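Metazoan TIR-STING fusion (Crassostrea gigas, PDB 6WT6) joins a TIR domain to a STING ligand-binding domain in a single chain and assembles as a pair of subunits in the crystal. Local coordinates at residues Gly296-Thr299 / Arg300-Tyr303; Val282-Thr285 / Met286-Met289; His45-Thr48 / Ile49-Val53. One frame throughout, in Å; residues are numbered along the deposited sequence.

Contact 1: Gly296-Thr299 / Arg300-Tyr303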
ATOM      1  N   GLY A 296      11.040  -3.391   9.374  1.00 51.60           N
ATOM      2  CA  GLY A 296      10.235  -3.465  10.575  1.00 55.41           C
ATOM      3  C   GLY A 296       8.935  -4.221  10.396  1.00 55.52           C
ATOM      4  O   GLY A 296       7.852  -3.642  10.526  1.00 55.97           O
ATOM      5  N   LEU A 297       9.029  -5.515  10.093  1.00 47.54           N
ATOM      6  CA  LEU A 297       7.865  -6.386   9.990  1.00 40.19           C
ATOM      7  C   LEU A 297       8.216  -7.739  10.582  1.00 38.47           C
ATOM      8  O   LEU A 297       9.200  -8.363  10.173  1.00 42.12           O
ATOM      9  CB  LEU A 297       7.407  -6.564   8.538  1.00 37.19           C
ATOM     10  CG  LEU A 297       6.102  -7.346   8.342  1.00 35.12           C
ATOM     11  CD1 LEU A 297       4.903  -6.409   8.356  1.00 35.71           C
ATOM     12  CD2 LEU A 297       6.132  -8.158   7.055  1.00 32.08           C
ATOM     13  N   GLN A 298       7.416  -8.189  11.534  1.00 27.93           N
ATOM     14  CA  GLN A 298       7.621  -9.472  12.180  1.00 25.39           C
ATOM     15  C   GLN A 298       6.409 -10.357  11.917  1.00 23.94           C
ATOM     16  O   GLN A 298       5.467  -9.958  11.235  1.00 26.00           O
ATOM     17  CB  GLN A 298       7.896  -9.280  13.673  1.00 27.19           C
ATOM     18  CG  GLN A 298       9.128  -8.424  13.919  1.00 31.94           C
ATOM     19  CD  GLN A 298       9.659  -8.542  15.330  1.00 42.78           C
ATOM     20  OE1 GLN A 298       8.895  -8.636  16.291  1.00 50.23           O
ATOM     21  NE2 GLN A 298      10.981  -8.539  15.463  1.00 43.42           N
ATOM     22  N   THR A 299       6.443 -11.568  12.477  1.00 27.96           N
ATOM     23  CA  THR A 299       5.479 -12.599  12.090  1.00 27.69           C
ATOM     24  C   THR A 299       4.043 -12.154  12.329  1.00 28.78           C
ATOM     25  O   THR A 299       3.170 -12.351  11.475  1.00 28.69           O
ATOM     26  CB  THR A 299       5.756 -13.895  12.852  1.00 29.15           C
ATOM     27  OG1 THR A 299       7.134 -14.262  12.700  1.00 29.66           O
ATOM     28  CG2 THR A 299       4.871 -15.009  12.312  1.00 26.36           C
ATOM     29  N   ARG A 300       3.767 -11.571  13.496  1.00 31.23           N
ATOM     30  CA  ARG A 300       2.391 -11.210  13.811  1.00 30.95           C
ATOM     31  C   ARG A 300       1.865 -10.162  12.840  1.00 26.13           C
ATOM     32  O   ARG A 300       0.718 -10.249  12.384  1.00 23.42           O
ATOM     33  CB  ARG A 300       2.290 -10.717  15.253  1.00 34.58           C
ATOM     34  CG  ARG A 300       0.859 -10.524  15.720  1.00 36.80           C
ATOM     35  CD  ARG A 300       0.798 -10.052  17.159  1.00 40.67           C
ATOM     36  NE  ARG A 300       1.449  -8.759  17.333  1.00 44.21           N
ATOM     37  CZ  ARG A 300       1.814  -8.261  18.510  1.00 50.93           C
ATOM     38  NH1 ARG A 300       1.599  -8.953  19.622  1.00 52.35           N
ATOM     39  NH2 ARG A 300       2.405  -7.075  18.573  1.00 54.20           N
ATOM     40  N   GLU A 301       2.698  -9.177  12.490  1.00 25.04           N
ATOM     41  CA  GLU A 301       2.278  -8.170  11.521  1.00 24.72           C
ATOM     42  C   GLU A 301       2.177  -8.758  10.122  1.00 29.00           C
ATOM     43  O   GLU A 301       1.349  -8.305   9.324  1.00 26.18           O
ATOM     44  CB  GLU A 301       3.242  -6.983  11.519  1.00 26.20           C
ATOM     45  CG  GLU A 301       3.444  -6.341  12.871  1.00 36.23           C
ATOM     46  CD  GLU A 301       4.707  -6.829  13.546  1.00 43.58           C
ATOM     47  OE1 GLU A 301       5.815  -6.499  13.057  1.00 44.57           O
ATOM     48  OE2 GLU A 301       4.578  -7.558  14.552  1.00 40.77           O
ATOM     49  N   LYS A 302       3.001  -9.761   9.806  1.00 26.32           N
ATOM     50  CA  LYS A 302       2.872 -10.421   8.512  1.00 25.32           C
ATOM     51  C   LYS A 302       1.478 -11.016   8.346  1.00 22.25           C
ATOM     52  O   LYS A 302       0.876 -10.919   7.271  1.00 18.82           O
ATOM     53  CB  LYS A 302       3.945 -11.500   8.354  1.00 22.01           C
ATOM     54  CG  LYS A 302       3.936 -12.153   6.979  1.00 21.69           C
ATOM     55  CD  LYS A 302       5.021 -13.199   6.812  1.00 17.78           C
ATOM     56  CE  LYS A 302       4.697 -14.472   7.576  1.00 20.89           C
ATOM     57  NZ  LYS A 302       5.672 -15.558   7.265  1.00 24.21           N
ATOM     58  N   TYR A 303       0.938 -11.609   9.412  1.00 24.06           N
ATOM     59  CA  TYR A 303      -0.409 -12.167   9.345  1.00 24.45           C
ATOM     60  C   TYR A 303      -1.462 -11.068   9.270  1.00 28.54           C
ATOM     61  O   TYR A 303      -2.415 -11.167   8.491  1.00 27.22           O
ATOM     62  CB  TYR A 303      -0.662 -13.071  10.550  1.00 22.26           C
ATOM     63  CG  TYR A 303       0.226 -14.294  10.601  1.00 21.74           C
ATOM     64  CD1 TYR A 303       0.682 -14.893   9.436  1.00 19.52           C
ATOM     65  CD2 TYR A 303       0.606 -14.849  11.816  1.00 24.36           C
ATOM     66  CE1 TYR A 303       1.488 -16.008   9.475  1.00 21.47           C
ATOM     67  CE2 TYR A 303       1.418 -15.969  11.864  1.00 28.50           C
ATOM     68  CZ  TYR A 303       1.855 -16.542  10.689  1.00 25.72           C
ATOM     69  OH  TYR A 303       2.660 -17.655  10.720  1.00 26.86           O
TER
HETATM   70  O   HOH W   1       5.447  -4.046  12.071  1.00 46.63           O
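The carboxylate oxygen OE1 of E301 is gripped by two donors: the backbone N of Q298 at 2.8 Å and an ordered water that donates to OE1 at 2.7 Å and also donates to the carbonyl O of G296. This is the start of helix 299-319 in the STING domain. Q298 sits at the N-cap, and the bond from its N to the side chain three residues on is one half of a capping box. Two torsions of the E301 chain bring it there. CG stands anti to the carbonyl carbon (chi1 -55°), and a bend at chi2 (98°) swings the carboxylate back over the loop. The Q298 N-H arrives from above the carboxylate plane, 53° out of it. A carboxylate held at a helix N terminus is probably favoured by the helix dipole.

L297 and E301 run antiparallel to each other, with L297 CD1 lying 3.6 Å from E301 CB. The first helical turns close through the backbone, with K302 N on Q298 O at 2.9 Å and Y303 N on T299 O at 3.1 Å. The polar ends of T299 and K302 turn elsewhere: OG1 of T299 bonds to one carboxylate oxygen of E290, and NZ of K302 makes a salt bridge with the other, so one carboxylate of helix 284-291 has partners at two points of this turn. Y303 also packs on F103 of the second subunit.

T299 and Y303 extend alongside one another. The carbonyl O of T299 lies 3.5 Å above the plane of the Y303 ring, displaced toward its rim, while the methyl CG2 of T299 rests 3.6 Å from CE2 of the same ring.

Contact 2: Val282-Thr285 / Met286-Met289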
ATOM      1  N   VAL A 282       2.261 -11.085  -5.128  1.00 25.27           N
ATOM      2  CA  VAL A 282       2.577  -9.894  -4.346  1.00 23.66           C
ATOM      3  C   VAL A 282       2.785 -10.229  -2.869  1.00 26.00           C
ATOM      4  O   VAL A 282       3.538  -9.535  -2.173  1.00 27.86           O
ATOM      5  CB  VAL A 282       1.479  -8.829  -4.543  1.00 28.02           C
ATOM      6  CG1 VAL A 282       0.175  -9.257  -3.881  1.00 27.59           C
ATOM      7  CG2 VAL A 282       1.941  -7.476  -4.011  1.00 32.47           C
ATOM      8  N   ILE A 283       2.155 -11.293  -2.362  1.00 25.98           N
ATOM      9  CA  ILE A 283       2.280 -11.594  -0.936  1.00 24.17           C
ATOM     10  C   ILE A 283       3.697 -12.013  -0.563  1.00 19.54           C
ATOM     11  O   ILE A 283       4.085 -11.886   0.603  1.00 21.95           O
ATOM     12  CB  ILE A 283       1.268 -12.672  -0.497  1.00 23.19           C
ATOM     13  CG1 ILE A 283       1.661 -14.044  -1.045  1.00 19.78           C
ATOM     14  CG2 ILE A 283      -0.137 -12.287  -0.940  1.00 27.12           C
ATOM     15  CD1 ILE A 283       0.634 -15.135  -0.775  1.00 13.50           C
ATOM     16  N   HIS A 284       4.492 -12.481  -1.530  1.00 21.11           N
ATOM     17  CA  HIS A 284       5.866 -12.882  -1.242  1.00 23.29           C
ATOM     18  C   HIS A 284       6.682 -11.726  -0.678  1.00 26.70           C
ATOM     19  O   HIS A 284       7.670 -11.952   0.033  1.00 31.10           O
ATOM     20  CB  HIS A 284       6.531 -13.428  -2.505  1.00 23.43           C
ATOM     21  CG  HIS A 284       7.790 -14.193  -2.241  1.00 24.13           C
ATOM     22  ND1 HIS A 284       7.783 -15.496  -1.792  1.00 25.60           N
ATOM     23  CD2 HIS A 284       9.092 -13.839  -2.353  1.00 26.10           C
ATOM     24  CE1 HIS A 284       9.027 -15.914  -1.644  1.00 27.44           C
ATOM     25  NE2 HIS A 284       9.842 -14.927  -1.976  1.00 26.95           N
ATOM     26  N   THR A 285       6.284 -10.491  -0.991  1.00 25.31           N
ATOM     27  CA  THR A 285       6.961  -9.317  -0.455  1.00 20.82           C
ATOM     28  C   THR A 285       6.909  -9.297   1.067  1.00 18.43           C
ATOM     29  O   THR A 285       7.898  -8.945   1.722  1.00 19.09           O
ATOM     30  CB  THR A 285       6.326  -8.052  -1.040  1.00 21.52           C
ATOM     31  OG1 THR A 285       6.651  -7.967  -2.432  1.00 20.94           O
ATOM     32  CG2 THR A 285       6.820  -6.800  -0.325  1.00 23.66           C
ATOM     33  N   MET A 286       5.770  -9.684   1.650  1.00 13.68           N
ATOM     34  CA  MET A 286       5.659  -9.709   3.105  1.00 17.83           C
ATOM     35  C   MET A 286       6.573 -10.768   3.716  1.00 19.43           C
ATOM     36  O   MET A 286       7.131 -10.559   4.799  1.00 19.32           O
ATOM     37  CB  MET A 286       4.203  -9.936   3.516  1.00 20.42           C
ATOM     38  CG  MET A 286       3.325  -8.696   3.346  1.00 23.93           C
ATOM     39  SD  MET A 286       1.564  -8.995   3.616  1.00 24.53           S
ATOM     40  CE  MET A 286       1.131  -9.910   2.141  1.00 17.10           C
ATOM     41  N   PHE A 287       6.743 -11.909   3.044  1.00 17.57           N
ATOM     42  CA  PHE A 287       7.718 -12.891   3.506  1.00 20.04           C
ATOM     43  C   PHE A 287       9.128 -12.322   3.468  1.00 21.31           C
ATOM     44  O   PHE A 287       9.904 -12.504   4.412  1.00 25.78           O
ATOM     45  CB  PHE A 287       7.642 -14.166   2.664  1.00 21.60           C
ATOM     46  CG  PHE A 287       8.809 -15.087   2.863  1.00 20.01           C
ATOM     47  CD1 PHE A 287       8.956 -15.787   4.047  1.00 16.57           C
ATOM     48  CD2 PHE A 287       9.764 -15.248   1.869  1.00 22.40           C
ATOM     49  CE1 PHE A 287      10.029 -16.633   4.237  1.00 20.80           C
ATOM     50  CE2 PHE A 287      10.844 -16.098   2.056  1.00 21.61           C
ATOM     51  CZ  PHE A 287      10.973 -16.793   3.239  1.00 21.35           C
ATOM     52  N   GLU A 288       9.474 -11.617   2.390  1.00 24.80           N
ATOM     53  CA  GLU A 288      10.806 -11.030   2.302  1.00 24.43           C
ATOM     54  C   GLU A 288      11.009  -9.955   3.364  1.00 20.55           C
ATOM     55  O   GLU A 288      12.086  -9.867   3.965  1.00 25.02           O
ATOM     56  CB  GLU A 288      11.040 -10.474   0.896  1.00 24.23           C
ATOM     57  CG  GLU A 288      11.584 -11.522  -0.069  1.00 32.63           C
ATOM     58  CD  GLU A 288      11.372 -11.170  -1.527  1.00 46.60           C
ATOM     59  OE1 GLU A 288      10.493 -10.330  -1.828  1.00 48.50           O
ATOM     60  OE2 GLU A 288      12.085 -11.742  -2.379  1.00 51.49           O
ATOM     61  N   MET A 289       9.977  -9.152   3.633  1.00 22.43           N
ATOM     62  CA  MET A 289      10.083  -8.109   4.652  1.00 23.62           C
ATOM     63  C   MET A 289      10.274  -8.708   6.041  1.00 28.06           C
ATOM     64  O   MET A 289      11.067  -8.196   6.841  1.00 32.52           O
ATOM     65  CB  MET A 289       8.840  -7.213   4.619  1.00 19.56           C
ATOM     66  CG  MET A 289       8.697  -6.367   3.355  1.00 19.47           C
ATOM     67  SD  MET A 289       7.136  -5.454   3.275  1.00 24.52           S
ATOM     68  CE  MET A 289       7.354  -4.276   4.601  1.00 19.37           C
TER
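T285 and M289, one turn apart on helix 284-291 of the STING domain, belong to the close-packed part of this contact. The carbonyl O of T285 takes the N-H of M289 at 2.8 Å, and M289 CG presses on that same oxygen at 3.2 Å. That CG stands beside the backbone N and the chain runs on extended (chi2 174°), which puts SD 3.9 Å from T285 CG2. I283 and M286, both buried, pack equally closely: the M286 chain bends at its end and sets its methyl CE 3.8 Å from I283 CB.

The other side of the helix, partly exposed, is looser. H284 and F287 run side by side as an oblique pair, their rings tilted 53° to each other with centroids 5.3 Å apart; F287 CD2 lies over one face of the imidazole, 3.7 Å from H284 CE1. E288 OE2 meets that imidazole at its edge and in its plane, yet stays 3.9 Å from NE2. The ring is positioned from beyond the helix, by a hydrogen bond between H284 ND1 and the backbone N of C226.

Among its neighbours, the buried side faces F179 of helix 176-204, which T285 and M286 touch, and helix 299-319, where M286 reaches Q305 and S306. I283 packs on F220 of strand 212-221. On helix 176-204 of the second subunit, T285 meets G182, while E288 and M289 touch Y185.

Contact 3: His45-Thr48 / Ile49-Val53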
ATOM      1  N   HIS A  45       5.183  34.242  10.385  1.00 82.24           N
ATOM      2  CA  HIS A  45       5.350  33.353  11.530  1.00 82.61           C
ATOM      3  C   HIS A  45       6.436  32.315  11.271  1.00 82.02           C
ATOM      4  O   HIS A  45       7.203  31.967  12.177  1.00 80.70           O
ATOM      5  CB  HIS A  45       4.029  32.656  11.860  1.00 83.53           C
ATOM      6  CG  HIS A  45       2.921  33.595  12.226  1.00 86.26           C
ATOM      7  ND1 HIS A  45       2.131  34.216  11.284  1.00 88.68           N
ATOM      8  CD2 HIS A  45       2.471  34.014  13.432  1.00 87.80           C
ATOM      9  CE1 HIS A  45       1.243  34.982  11.892  1.00 90.96           C
ATOM     10  NE2 HIS A  45       1.428  34.878  13.197  1.00 90.74           N
ATOM     11  N   ALA A  46       6.513  31.808  10.041  1.00 80.45           N
ATOM     12  CA  ALA A  46       7.502  30.783   9.731  1.00 75.14           C
ATOM     13  C   ALA A  46       8.915  31.351   9.772  1.00 74.62           C
ATOM     14  O   ALA A  46       9.851  30.666  10.200  1.00 71.64           O
ATOM     15  CB  ALA A  46       7.199  30.160   8.371  1.00 72.19           C
ATOM     16  N   ARG A  47       9.088  32.603   9.337  1.00 75.55           N
ATOM     17  CA  ARG A  47      10.389  33.254   9.459  1.00 77.29           C
ATOM     18  C   ARG A  47      10.784  33.422  10.921  1.00 76.30           C
ATOM     19  O   ARG A  47      11.951  33.232  11.282  1.00 72.30           O
ATOM     20  CB  ARG A  47      10.371  34.612   8.753  1.00 81.53           C
ATOM     21  CG  ARG A  47      11.109  34.643   7.422  1.00 83.77           C
ATOM     22  CD  ARG A  47      12.215  35.694   7.421  1.00 86.00           C
ATOM     23  NE  ARG A  47      13.548  35.096   7.401  1.00 84.86           N
ATOM     24  CZ  ARG A  47      14.227  34.824   6.289  1.00 85.35           C
ATOM     25  NH1 ARG A  47      13.698  35.099   5.104  1.00 87.86           N
ATOM     26  NH2 ARG A  47      15.434  34.278   6.361  1.00 82.70           N
ATOM     27  N   THR A  48       9.822  33.779  11.776  1.00 76.78           N
ATOM     28  CA  THR A  48      10.113  33.941  13.196  1.00 75.11           C
ATOM     29  C   THR A  48      10.600  32.632  13.806  1.00 75.06           C
ATOM     30  O   THR A  48      11.618  32.602  14.509  1.00 77.27           O
ATOM     31  CB  THR A  48       8.873  34.454  13.929  1.00 72.37           C
ATOM     32  OG1 THR A  48       8.471  35.713  13.370  1.00 75.09           O
ATOM     33  CG2 THR A  48       9.163  34.633  15.415  1.00 68.01           C
ATOM     34  N   ILE A  49       9.889  31.532  13.537  1.00 70.90           N
ATOM     35  CA  ILE A  49      10.318  30.229  14.040  1.00 66.06           C
ATOM     36  C   ILE A  49      11.665  29.845  13.441  1.00 64.16           C
ATOM     37  O   ILE A  49      12.543  29.323  14.137  1.00 63.52           O
ATOM     38  CB  ILE A  49       9.243  29.162  13.759  1.00 63.93           C
ATOM     39  CG1 ILE A  49       8.013  29.401  14.639  1.00 65.21           C
ATOM     40  CG2 ILE A  49       9.799  27.758  13.976  1.00 61.66           C
ATOM     41  CD1 ILE A  49       6.898  28.397  14.426  1.00 63.91           C
ATOM     42  N   LEU A  50      11.855  30.113  12.147  1.00 65.52           N
ATOM     43  CA  LEU A  50      13.127  29.812  11.496  1.00 66.61           C
ATOM     44  C   LEU A  50      14.286  30.520  12.184  1.00 72.24           C
ATOM     45  O   LEU A  50      15.298  29.896  12.522  1.00 74.53           O
ATOM     46  CB  LEU A  50      13.068  30.210  10.023  1.00 64.87           C
ATOM     47  CG  LEU A  50      14.410  30.139   9.291  1.00 62.53           C
ATOM     48  CD1 LEU A  50      14.795  28.693   9.046  1.00 56.14           C
ATOM     49  CD2 LEU A  50      14.378  30.930   7.987  1.00 64.44           C
ATOM     50  N   ASP A  51      14.156  31.833  12.389  1.00 76.10           N
ATOM     51  CA  ASP A  51      15.231  32.596  13.015  1.00 79.05           C
ATOM     52  C   ASP A  51      15.497  32.121  14.438  1.00 77.64           C
ATOM     53  O   ASP A  51      16.641  32.167  14.904  1.00 75.87           O
ATOM     54  CB  ASP A  51      14.893  34.088  13.002  1.00 83.45           C
ATOM     55  CG  ASP A  51      14.845  34.665  11.596  1.00 87.75           C
ATOM     56  OD1 ASP A  51      15.462  34.072  10.686  1.00 87.93           O
ATOM     57  OD2 ASP A  51      14.194  35.714  11.400  1.00 91.21           O
ATOM     58  N   SER A  52      14.460  31.650  15.137  1.00 77.59           N
ATOM     59  CA  SER A  52      14.644  31.152  16.496  1.00 77.34           C
ATOM     60  C   SER A  52      15.459  29.867  16.509  1.00 77.20           C
ATOM     61  O   SER A  52      16.290  29.661  17.403  1.00 78.43           O
ATOM     62  CB  SER A  52      13.288  30.920  17.162  1.00 78.83           C
ATOM     63  OG  SER A  52      12.505  32.099  17.170  1.00 83.43           O
ATOM     64  N   VAL A  53      15.233  28.985  15.535  1.00 73.59           N
ATOM     65  CA  VAL A  53      15.920  27.698  15.527  1.00 67.64           C
ATOM     66  C   VAL A  53      17.342  27.844  15.006  1.00 67.90           C
ATOM     67  O   VAL A  53      18.291  27.326  15.603  1.00 66.68           O
ATOM     68  CB  VAL A  53      15.128  26.672  14.699  1.00 62.85           C
ATOM     69  CG1 VAL A  53      15.752  25.304  14.831  1.00 57.18           C
ATOM     70  CG2 VAL A  53      13.693  26.639  15.137  1.00 63.31           C
TER
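T48 O receives two bonds from S52, one from the backbone N at 3.1 Å and one from the hydroxyl OG at 2.8 Å, and the two donors reach it from opposite faces of the carbonyl plane. This is helix 43-56, the connection in the beta-alpha-beta unit formed with strands 31-36 and 60-62 of the TIR domain's parallel sheet. S52 OG can reach back because it stands anti to its own carbonyl carbon (chi1 -57°), beside the backbone N, so N-H and hydroxyl converge on the one oxygen a turn earlier.

The same spacing recurs one residue back, where D51 N bonds to R47 O at 2.8 Å. The side chains of the same two residues cross at a slant, guanidinium and carboxylate planes 33° apart. D51 OD1 lies at the edge of the guanidinium, in its plane, but 3.9 Å from NE, a long salt bridge. The arginine bends at chi2 and chi3 as it runs alongside L50, and its NH2 comes 3.9 Å from L50 CD2.

What positions these groups lies further out. R47 has its stronger partner in E64, which forms a salt bridge with NH1, and the arginine also packs on F62 of strand 60-62. L50 and A46 turn inward onto the sheet, both touching I35 and F62, while T48 OG1 is bound to the carbonyl O of S44 one turn back.

On the inward side, A46 O takes the N-H of L50 at 2.8 Å, and L50 CB closes to 3.3 Å from that same carbonyl oxygen.

In the fold
From the N terminus the chain reaches contact 3 first, on the helix linking strands 31-36 and 60-62 of the TIR sheet, then contact 2 and contact 1 in the STING domain. Each lies within one continuous stretch, so none closes a long loop; they follow in series without nesting or crossing. Contact 3 stands apart, with nearest atoms about 30 Å from contact 1 and about 32 Å from contact 2. Contacts 1 and 2 touch, joining helices 284-291 and 299-319: the chain leaves the first, turns through a loop whose L297 lays CD2 3.4 Å from M286 O, and enters the second. This pair of helices also reaches the second subunit.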